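Autoinducer 2 sensor kinase/phosphatase luxQ (PDB 3C38) senses the quorum-sensing signal AI-2 by binding its complex with LuxP, and switches between kinase and phosphatase activity in a phosphorelay through LuxU to LuxO. Local coordinates at residues A[26-29]-A[30-33]; A[74-77]-A[78-81]; A[167-170]-A[171-174]. All coordinates share one frame; numbering follows the deposited sequence.

Contact 1 of 3, residues A[26-29]-A[30-33]; sequences SSLI and QSLF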
ATOM      1  N   SER A  26      16.475   2.616 -10.977  1.00 50.35           N
ATOM      2  CA  SER A  26      15.976   1.549 -10.120  1.00 49.71           C
ATOM      3  C   SER A  26      16.112   2.031  -8.679  1.00 48.25           C
ATOM      4  O   SER A  26      15.205   1.869  -7.857  1.00 48.27           O
ATOM      5  CB  SER A  26      16.815   0.285 -10.342  1.00 49.17           C
ATOM      6  OG  SER A  26      16.055  -0.895 -10.171  1.00 49.96           O
ATOM      7  N   SER A  27      17.257   2.642  -8.391  1.00 46.53           N
ATOM      8  CA  SER A  27      17.547   3.167  -7.065  1.00 45.06           C
ATOM      9  C   SER A  27      16.540   4.254  -6.719  1.00 42.35           C
ATOM     10  O   SER A  27      16.001   4.290  -5.610  1.00 41.35           O
ATOM     11  CB  SER A  27      18.972   3.739  -7.031  1.00 47.28           C
ATOM     12  OG  SER A  27      19.231   4.399  -5.802  1.00 50.85           O
ATOM     13  N   LEU A  28      16.299   5.136  -7.683  1.00 37.78           N
ATOM     14  CA  LEU A  28      15.362   6.225  -7.507  1.00 35.92           C
ATOM     15  C   LEU A  28      13.935   5.697  -7.330  1.00 34.47           C
ATOM     16  O   LEU A  28      13.201   6.138  -6.441  1.00 34.02           O
ATOM     17  CB  LEU A  28      15.441   7.164  -8.715  1.00 37.91           C
ATOM     18  CG  LEU A  28      14.354   8.234  -8.891  1.00 38.93           C
ATOM     19  CD1 LEU A  28      14.246   9.123  -7.643  1.00 39.52           C
ATOM     20  CD2 LEU A  28      14.696   9.071 -10.124  1.00 39.23           C
ATOM     21  N   ILE A  29      13.548   4.743  -8.171  1.00 33.47           N
ATOM     22  CA  ILE A  29      12.209   4.170  -8.095  1.00 32.44           C
ATOM     23  C   ILE A  29      11.943   3.614  -6.700  1.00 32.67           C
ATOM     24  O   ILE A  29      10.870   3.839  -6.111  1.00 29.49           O
ATOM     25  CB  ILE A  29      12.023   3.081  -9.171  1.00 30.36           C
ATOM     26  CG1 ILE A  29      11.944   3.762 -10.547  1.00 30.29           C
ATOM     27  CG2 ILE A  29      10.775   2.258  -8.890  1.00 27.65           C
ATOM     28  CD1 ILE A  29      12.044   2.833 -11.736  1.00 27.30           C
ATOM     29  N   GLN A  30      12.941   2.911  -6.172  1.00 33.82           N
ATOM     30  CA  GLN A  30      12.860   2.320  -4.844  1.00 34.52           C
ATOM     31  C   GLN A  30      12.685   3.393  -3.773  1.00 35.14           C
ATOM     32  O   GLN A  30      11.912   3.211  -2.828  1.00 34.69           O
ATOM     33  CB  GLN A  30      14.128   1.512  -4.544  1.00 36.06           C
ATOM     34  CG  GLN A  30      14.174   0.904  -3.148  1.00 33.03           C
ATOM     35  CD  GLN A  30      13.126  -0.163  -2.939  1.00 33.57           C
ATOM     36  OE1 GLN A  30      13.058  -1.133  -3.689  1.00 34.00           O
ATOM     37  NE2 GLN A  30      12.302   0.007  -1.915  1.00 32.98           N
ATOM     38  N   SER A  31      13.399   4.507  -3.921  1.00 33.99           N
ATOM     39  CA  SER A  31      13.313   5.581  -2.933  1.00 36.63           C
ATOM     40  C   SER A  31      11.952   6.251  -2.996  1.00 34.31           C
ATOM     41  O   SER A  31      11.377   6.610  -1.964  1.00 34.02           O
ATOM     42  CB  SER A  31      14.421   6.626  -3.144  1.00 36.39           C
ATOM     43  OG  SER A  31      14.186   7.418  -4.294  1.00 41.50           O
ATOM     44  N   LEU A  32      11.441   6.427  -4.210  1.00 34.01           N
ATOM     45  CA  LEU A  32      10.135   7.028  -4.370  1.00 31.34           C
ATOM     46  C   LEU A  32       9.117   6.105  -3.701  1.00 29.71           C
ATOM     47  O   LEU A  32       8.219   6.571  -2.998  1.00 30.39           O
ATOM     48  CB  LEU A  32       9.842   7.246  -5.852  1.00 32.94           C
ATOM     49  CG  LEU A  32      10.610   8.470  -6.389  1.00 36.59           C
ATOM     50  CD1 LEU A  32      10.523   8.532  -7.910  1.00 35.66           C
ATOM     51  CD2 LEU A  32      10.016   9.755  -5.773  1.00 36.82           C
ATOM     52  N   PHE A  33       9.285   4.798  -3.878  1.00 30.40           N
ATOM     53  CA  PHE A  33       8.400   3.811  -3.250  1.00 28.82           C
ATOM     54  C   PHE A  33       8.534   3.935  -1.724  1.00 29.14           C
ATOM     55  O   PHE A  33       7.540   4.078  -1.010  1.00 29.06           O
ATOM     56  CB  PHE A  33       8.794   2.407  -3.702  1.00 28.88           C
ATOM     57  CG  PHE A  33       7.956   1.305  -3.110  1.00 28.16           C
ATOM     58  CD1 PHE A  33       8.540   0.341  -2.285  1.00 27.94           C
ATOM     59  CD2 PHE A  33       6.595   1.204  -3.401  1.00 24.03           C
ATOM     60  CE1 PHE A  33       7.768  -0.723  -1.756  1.00 26.39           C
ATOM     61  CE2 PHE A  33       5.828   0.158  -2.882  1.00 23.25           C
ATOM     62  CZ  PHE A  33       6.421  -0.808  -2.059  1.00 23.68           C
TER
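L28 and S31 meet on one face of the long helix 22-47 through a hydrogen bond from the serine side chain to the leucine carbonyl, an i to i-3 bond. The hydroxyl S31 OG donates to L28 O over 2.7 Å. With chi1 at 72°, OG lies between the backbone N and the carbonyl carbon of its own residue. This turns the hydroxyl back to the carbonyl three residues earlier. It reaches that oxygen from the side, at a C=O...OG angle of 122°. L32 N gives the same oxygen its regular helix bond, 2.9 Å from N to L28 O and nearly along the C=O axis. L28 O is therefore gripped by two donors, and S31 has its hydroxyl tied to the helix backbone.

The other backbone bonds follow the alpha-helical i to i+4 pattern. Q30 N binds S26 O, S31 N binds S27 O, and F33 N binds I29 O, the last at 2.9 Å.

Apolar packing joins L28 and L32, one turn apart. Their side chains cross at a slant, and CD1 of L28 rests 3.8 Å from CD1 of L32. L28 CD1 also lies 3.8 Å from S31 OG, so the leucine branch flanks the hydroxyl.

The polar end of Q30 lies beside the F33 ring. Its NE2 is at the ring edge, in the ring plane, and is hydrogen-bonded to D34 OD1. Its OE1 accepts from E224 N.

This is the N-terminal part of the LuxQ periplasmic domain, a member of the Cache clan. One flank of the helix lies on strand 216-225: I29 touches T221, F33 packs on L223 and V225, and S26 OG is hydrogen-bonded to T221 OG1. L28 and L32 instead touch S175, just beyond helix 165-174.

Contact 2 of 3, residues A[74-77]-A[78-81]; sequences ELEL and SNAP
E76, L77 and S78 form most of this turn, and N79 is the partner of E76 through both side chain and backbone. The amide nitrogen N79 ND2 donates to E76 OE1 across 3.1 Å, with an N-H...O angle of 153°. The oxygen lies in the plane of the N79 amide. On the acceptor side the geometry is different, since ND2 stands above the carboxylate plane. The two flat groups are steeply turned against each other, their planes 73° apart. E76 OE2 is 3.3 Å from the same ND2, so the amide nitrogen sits near both carboxylate oxygens. Each residue has its CG beside the backbone N, at chi1 -78° in E76, and the glutamate chain bends again at chi2.

The backbone repeats the link. N79 N donates to E76 O over 2.8 Å, an i to i+3 bond that closes a beta-turn. L77 and S78 are its two central residues and have 3-10 geometry. The short turn lies in the connection between helix 65-74 and strand 83-88 of the periplasmic sensor domain, where the chain leaves a helix for the five-stranded antiparallel sheet.

CB of L77 points away from the second half of the turn, yet still lies 3.2 Å from S78 N; the residue is on the surface. L77 O accepts the next bond of the same spacing, from A80 N at 3.3 Å. That donor stands well above the carbonyl plane. S78 places OG 3.5 Å from E76 O. The methyl group of A80 points back toward the first half of the turn, and its CB rests 3.5 Å from L77 O.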
ATOM      1  N   GLU A  74      -9.400  14.301   6.797  1.00 95.74           N
ATOM      2  CA  GLU A  74      -9.974  15.595   6.445  1.00 96.79           C
ATOM      3  C   GLU A  74      -8.859  16.596   6.159  1.00 96.72           C
ATOM      4  O   GLU A  74      -8.957  17.417   5.246  1.00 97.43           O
ATOM      5  CB  GLU A  74     -10.822  16.125   7.604  1.00 97.70           C
ATOM      6  CG  GLU A  74     -11.266  17.571   7.439  1.00 99.39           C
ATOM      7  CD  GLU A  74     -11.599  18.233   8.762  1.00100.50           C
ATOM      8  OE1 GLU A  74     -12.456  17.702   9.501  1.00100.79           O
ATOM      9  OE2 GLU A  74     -10.999  19.289   9.064  1.00100.78           O
ATOM     10  N   LEU A  75      -7.795  16.503   6.948  1.00 96.02           N
ATOM     11  CA  LEU A  75      -6.656  17.400   6.837  1.00 95.42           C
ATOM     12  C   LEU A  75      -5.481  16.843   6.036  1.00 94.87           C
ATOM     13  O   LEU A  75      -4.481  17.536   5.838  1.00 94.92           O
ATOM     14  CB  LEU A  75      -6.190  17.772   8.246  1.00 95.91           C
ATOM     15  CG  LEU A  75      -5.885  16.579   9.159  1.00 96.19           C
ATOM     16  CD1 LEU A  75      -4.448  16.130   8.952  1.00 96.61           C
ATOM     17  CD2 LEU A  75      -6.104  16.966  10.610  1.00 96.27           C
ATOM     18  N   GLU A  76      -5.598  15.602   5.570  1.00 93.71           N
ATOM     19  CA  GLU A  76      -4.517  14.977   4.810  1.00 92.32           C
ATOM     20  C   GLU A  76      -4.960  13.882   3.845  1.00 90.54           C
ATOM     21  O   GLU A  76      -4.202  12.949   3.580  1.00 89.92           O
ATOM     22  CB  GLU A  76      -3.480  14.402   5.778  1.00 93.46           C
ATOM     23  CG  GLU A  76      -2.549  15.444   6.360  1.00 94.72           C
ATOM     24  CD  GLU A  76      -1.177  15.388   5.738  1.00 95.66           C
ATOM     25  OE1 GLU A  76      -0.388  14.508   6.143  1.00 96.05           O
ATOM     26  OE2 GLU A  76      -0.894  16.209   4.838  1.00 96.04           O
ATOM     27  N   LEU A  77      -6.175  14.011   3.318  1.00 88.24           N
ATOM     28  CA  LEU A  77      -6.739  13.035   2.383  1.00 85.93           C
ATOM     29  C   LEU A  77      -5.686  12.489   1.418  1.00 83.37           C
ATOM     30  O   LEU A  77      -5.706  11.311   1.051  1.00 82.74           O
ATOM     31  CB  LEU A  77      -7.881  13.678   1.590  1.00 87.06           C
ATOM     32  CG  LEU A  77      -9.028  14.261   2.423  1.00 88.11           C
ATOM     33  CD1 LEU A  77      -9.925  15.103   1.528  1.00 89.23           C
ATOM     34  CD2 LEU A  77      -9.816  13.140   3.091  1.00 87.83           C
ATOM     35  N   SER A  78      -4.767  13.359   1.018  1.00 79.72           N
ATOM     36  CA  SER A  78      -3.697  12.997   0.099  1.00 75.34           C
ATOM     37  C   SER A  78      -2.873  11.786   0.556  1.00 72.05           C
ATOM     38  O   SER A  78      -2.667  10.838  -0.211  1.00 71.62           O
ATOM     39  CB  SER A  78      -2.781  14.207  -0.105  1.00 75.70           C
ATOM     40  OG  SER A  78      -2.497  14.832   1.137  1.00 75.74           O
ATOM     41  N   ASN A  79      -2.412  11.811   1.804  1.00 67.49           N
ATOM     42  CA  ASN A  79      -1.595  10.720   2.336  1.00 62.28           C
ATOM     43  C   ASN A  79      -2.357   9.658   3.124  1.00 56.44           C
ATOM     44  O   ASN A  79      -1.785   9.017   3.998  1.00 55.29           O
ATOM     45  CB  ASN A  79      -0.491  11.286   3.231  1.00 64.26           C
ATOM     46  CG  ASN A  79       0.233  12.441   2.590  1.00 65.62           C
ATOM     47  OD1 ASN A  79       0.634  12.370   1.427  1.00 66.71           O
ATOM     48  ND2 ASN A  79       0.414  13.515   3.347  1.00 66.82           N
ATOM     49  N   ALA A  80      -3.634   9.462   2.820  1.00 49.63           N
ATOM     50  CA  ALA A  80      -4.426   8.474   3.544  1.00 45.80           C
ATOM     51  C   ALA A  80      -4.208   7.066   3.009  1.00 41.52           C
ATOM     52  O   ALA A  80      -3.889   6.888   1.835  1.00 40.56           O
ATOM     53  CB  ALA A  80      -5.909   8.826   3.464  1.00 44.47           C
ATOM     54  N   PRO A  81      -4.368   6.046   3.872  1.00 37.22           N
ATOM     55  CA  PRO A  81      -4.198   4.641   3.473  1.00 35.06           C
ATOM     56  C   PRO A  81      -5.462   4.261   2.698  1.00 33.19           C
ATOM     57  O   PRO A  81      -6.443   4.997   2.737  1.00 32.50           O
ATOM     58  CB  PRO A  81      -4.133   3.892   4.805  1.00 34.42           C
ATOM     59  CG  PRO A  81      -4.150   4.980   5.892  1.00 37.19           C
ATOM     60  CD  PRO A  81      -4.827   6.145   5.264  1.00 35.81           C
TER

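Contact 3 of 3, residues A[167-170]-A[171-174]; sequences LLEN and IRSG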
ATOM      1  N   LEU A 167      -0.536   5.842  -6.890  1.00 27.70           N
ATOM      2  CA  LEU A 167       0.759   5.419  -6.376  1.00 27.46           C
ATOM      3  C   LEU A 167       1.819   5.317  -7.479  1.00 26.57           C
ATOM      4  O   LEU A 167       2.921   5.858  -7.356  1.00 26.51           O
ATOM      5  CB  LEU A 167       0.639   4.059  -5.686  1.00 27.24           C
ATOM      6  CG  LEU A 167       2.006   3.465  -5.331  1.00 29.44           C
ATOM      7  CD1 LEU A 167       2.649   4.342  -4.273  1.00 29.99           C
ATOM      8  CD2 LEU A 167       1.873   2.044  -4.830  1.00 31.01           C
ATOM      9  N   LEU A 168       1.471   4.617  -8.554  1.00 26.27           N
ATOM     10  CA  LEU A 168       2.386   4.397  -9.668  1.00 27.39           C
ATOM     11  C   LEU A 168       2.735   5.672 -10.427  1.00 26.57           C
ATOM     12  O   LEU A 168       3.878   5.867 -10.828  1.00 26.25           O
ATOM     13  CB  LEU A 168       1.776   3.403 -10.651  1.00 27.91           C
ATOM     14  CG  LEU A 168       2.661   2.272 -11.158  1.00 33.79           C
ATOM     15  CD1 LEU A 168       2.248   1.911 -12.595  1.00 30.22           C
ATOM     16  CD2 LEU A 168       4.121   2.679 -11.082  1.00 33.72           C
ATOM     17  N   GLU A 169       1.732   6.509 -10.655  1.00 25.83           N
ATOM     18  CA  GLU A 169       1.914   7.765 -11.372  1.00 27.69           C
ATOM     19  C   GLU A 169       2.830   8.687 -10.572  1.00 28.53           C
ATOM     20  O   GLU A 169       3.670   9.396 -11.127  1.00 28.98           O
ATOM     21  CB  GLU A 169       0.551   8.432 -11.605  1.00 27.47           C
ATOM     22  CG  GLU A 169       0.634   9.895 -12.024  1.00 29.65           C
ATOM     23  CD  GLU A 169       1.317  10.082 -13.367  1.00 32.45           C
ATOM     24  OE1 GLU A 169       1.672  11.239 -13.680  1.00 32.74           O
ATOM     25  OE2 GLU A 169       1.495   9.078 -14.101  1.00 30.08           O
ATOM     26  N   ASN A 170       2.664   8.668  -9.259  1.00 30.07           N
ATOM     27  CA  ASN A 170       3.483   9.479  -8.374  1.00 29.69           C
ATOM     28  C   ASN A 170       4.953   9.049  -8.487  1.00 28.95           C
ATOM     29  O   ASN A 170       5.866   9.878  -8.400  1.00 28.32           O
ATOM     30  CB  ASN A 170       2.974   9.312  -6.951  1.00 35.90           C
ATOM     31  CG  ASN A 170       3.932   9.850  -5.929  1.00 42.68           C
ATOM     32  OD1 ASN A 170       4.010  11.068  -5.710  1.00 47.75           O
ATOM     33  ND2 ASN A 170       4.687   8.949  -5.297  1.00 43.40           N
ATOM     34  N   ILE A 171       5.191   7.754  -8.699  1.00 26.66           N
ATOM     35  CA  ILE A 171       6.555   7.256  -8.850  1.00 23.25           C
ATOM     36  C   ILE A 171       7.070   7.593 -10.255  1.00 27.28           C
ATOM     37  O   ILE A 171       8.245   7.933 -10.436  1.00 25.94           O
ATOM     38  CB  ILE A 171       6.624   5.732  -8.643  1.00 23.64           C
ATOM     39  CG1 ILE A 171       6.289   5.388  -7.194  1.00 20.20           C
ATOM     40  CG2 ILE A 171       8.020   5.202  -8.998  1.00 20.02           C
ATOM     41  CD1 ILE A 171       6.313   3.899  -6.920  1.00 26.48           C
ATOM     42  N   ARG A 172       6.181   7.513 -11.244  1.00 26.19           N
ATOM     43  CA  ARG A 172       6.541   7.809 -12.621  1.00 27.99           C
ATOM     44  C   ARG A 172       6.996   9.257 -12.724  1.00 29.90           C
ATOM     45  O   ARG A 172       8.062   9.542 -13.272  1.00 28.01           O
ATOM     46  CB  ARG A 172       5.350   7.608 -13.566  1.00 28.32           C
ATOM     47  CG  ARG A 172       5.699   7.857 -15.044  1.00 30.91           C
ATOM     48  CD  ARG A 172       4.483   8.232 -15.895  1.00 30.20           C
ATOM     49  NE  ARG A 172       3.920   9.532 -15.514  1.00 32.99           N
ATOM     50  CZ  ARG A 172       4.583  10.691 -15.570  1.00 35.74           C
ATOM     51  NH1 ARG A 172       5.845  10.736 -15.997  1.00 34.56           N
ATOM     52  NH2 ARG A 172       3.988  11.815 -15.184  1.00 34.26           N
ATOM     53  N   SER A 173       6.187  10.174 -12.199  1.00 29.11           N
ATOM     54  CA  SER A 173       6.546  11.579 -12.282  1.00 31.17           C
ATOM     55  C   SER A 173       7.796  11.865 -11.453  1.00 31.24           C
ATOM     56  O   SER A 173       8.731  12.507 -11.939  1.00 31.41           O
ATOM     57  CB  SER A 173       5.384  12.466 -11.828  1.00 30.57           C
ATOM     58  OG  SER A 173       5.122  12.315 -10.446  1.00 35.52           O
ATOM     59  N   GLY A 174       7.811  11.369 -10.219  1.00 29.50           N
ATOM     60  CA  GLY A 174       8.949  11.571  -9.344  1.00 29.00           C
ATOM     61  C   GLY A 174      10.259  11.092  -9.940  1.00 32.49           C
ATOM     62  O   GLY A 174      11.330  11.579  -9.565  1.00 32.15           O
TER
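E169 and R172 run side by side, pointing the same way, and form an i to i+3 salt bridge within one helix. The arginine uses its side edge, with two nitrogens, one for each carboxylate oxygen. R172 NE donates to E169 OE2 over 2.8 Å, and OE2 lies in the guanidinium plane. R172 NH2 donates to E169 OE1, also over 2.8 Å, with OE1 slightly out of that plane. Both oxygens are met on their syn side. The fit is not flat, because the carboxylate and guanidinium planes are 44° apart. Both side chains start with CG anti to the backbone N. E169 then bends at chi2 (64°) and R172 only at chi3 (66°), which brings the two charged groups level. R172 NH1 has its own partner, S177 O, so all three guanidinium nitrogens are engaged.

I171 is oriented differently. Its CG1 lies beside its own backbone N and folds back along the helix, 3.4 Å from L167 O. S173 OG stands near two carbonyl oxygens, E169 O and N170 O, at 3.3 Å from each. Either bond would be weak.

The backbone has i to i+4 bonds up to the helix end. I171 N adds a weak second bond to L168 O. S173 N meets E169 O at 2.8 Å and nearly straight. G174 N, 3.1 Å from N170 O, stands above the carbonyl plane.

L167, L168 and I171 are buried, while E169 and R172 are partly exposed. Helix 165-174 is followed, after a short loop, by strand 179-184 of the four-stranded antiparallel sheet. L168, I171 and R172 lie on L180 of that strand. L168, E169 and R172 also touch T192. I171 packs on I29 and L167 on R36, both of helix 22-47.

Contacts 1 and 3 are partly buried, and contact 2 lies on the surface. Contacts 1 and 3 touch, with centres about 10 Å apart: L32 CD1 is 3.3 Å from G174 C, and the CG2 atoms of I29 and I171 meet. Helices 22-47 and 165-174 thus pack together beside the four-stranded sheet. Contact 2 stands apart, its centre about 22 Å from the centre of contact 1 and about 17 Å from that of contact 3, between a helix and the five-stranded sheet. Chemistry follows place. Contact 1 combines leucine packing with a serine-to-backbone bond, contact 3 adds a charged pair to its apolar packing, and contact 2 relies on 3-10 bonding and a glutamate-asparagine link.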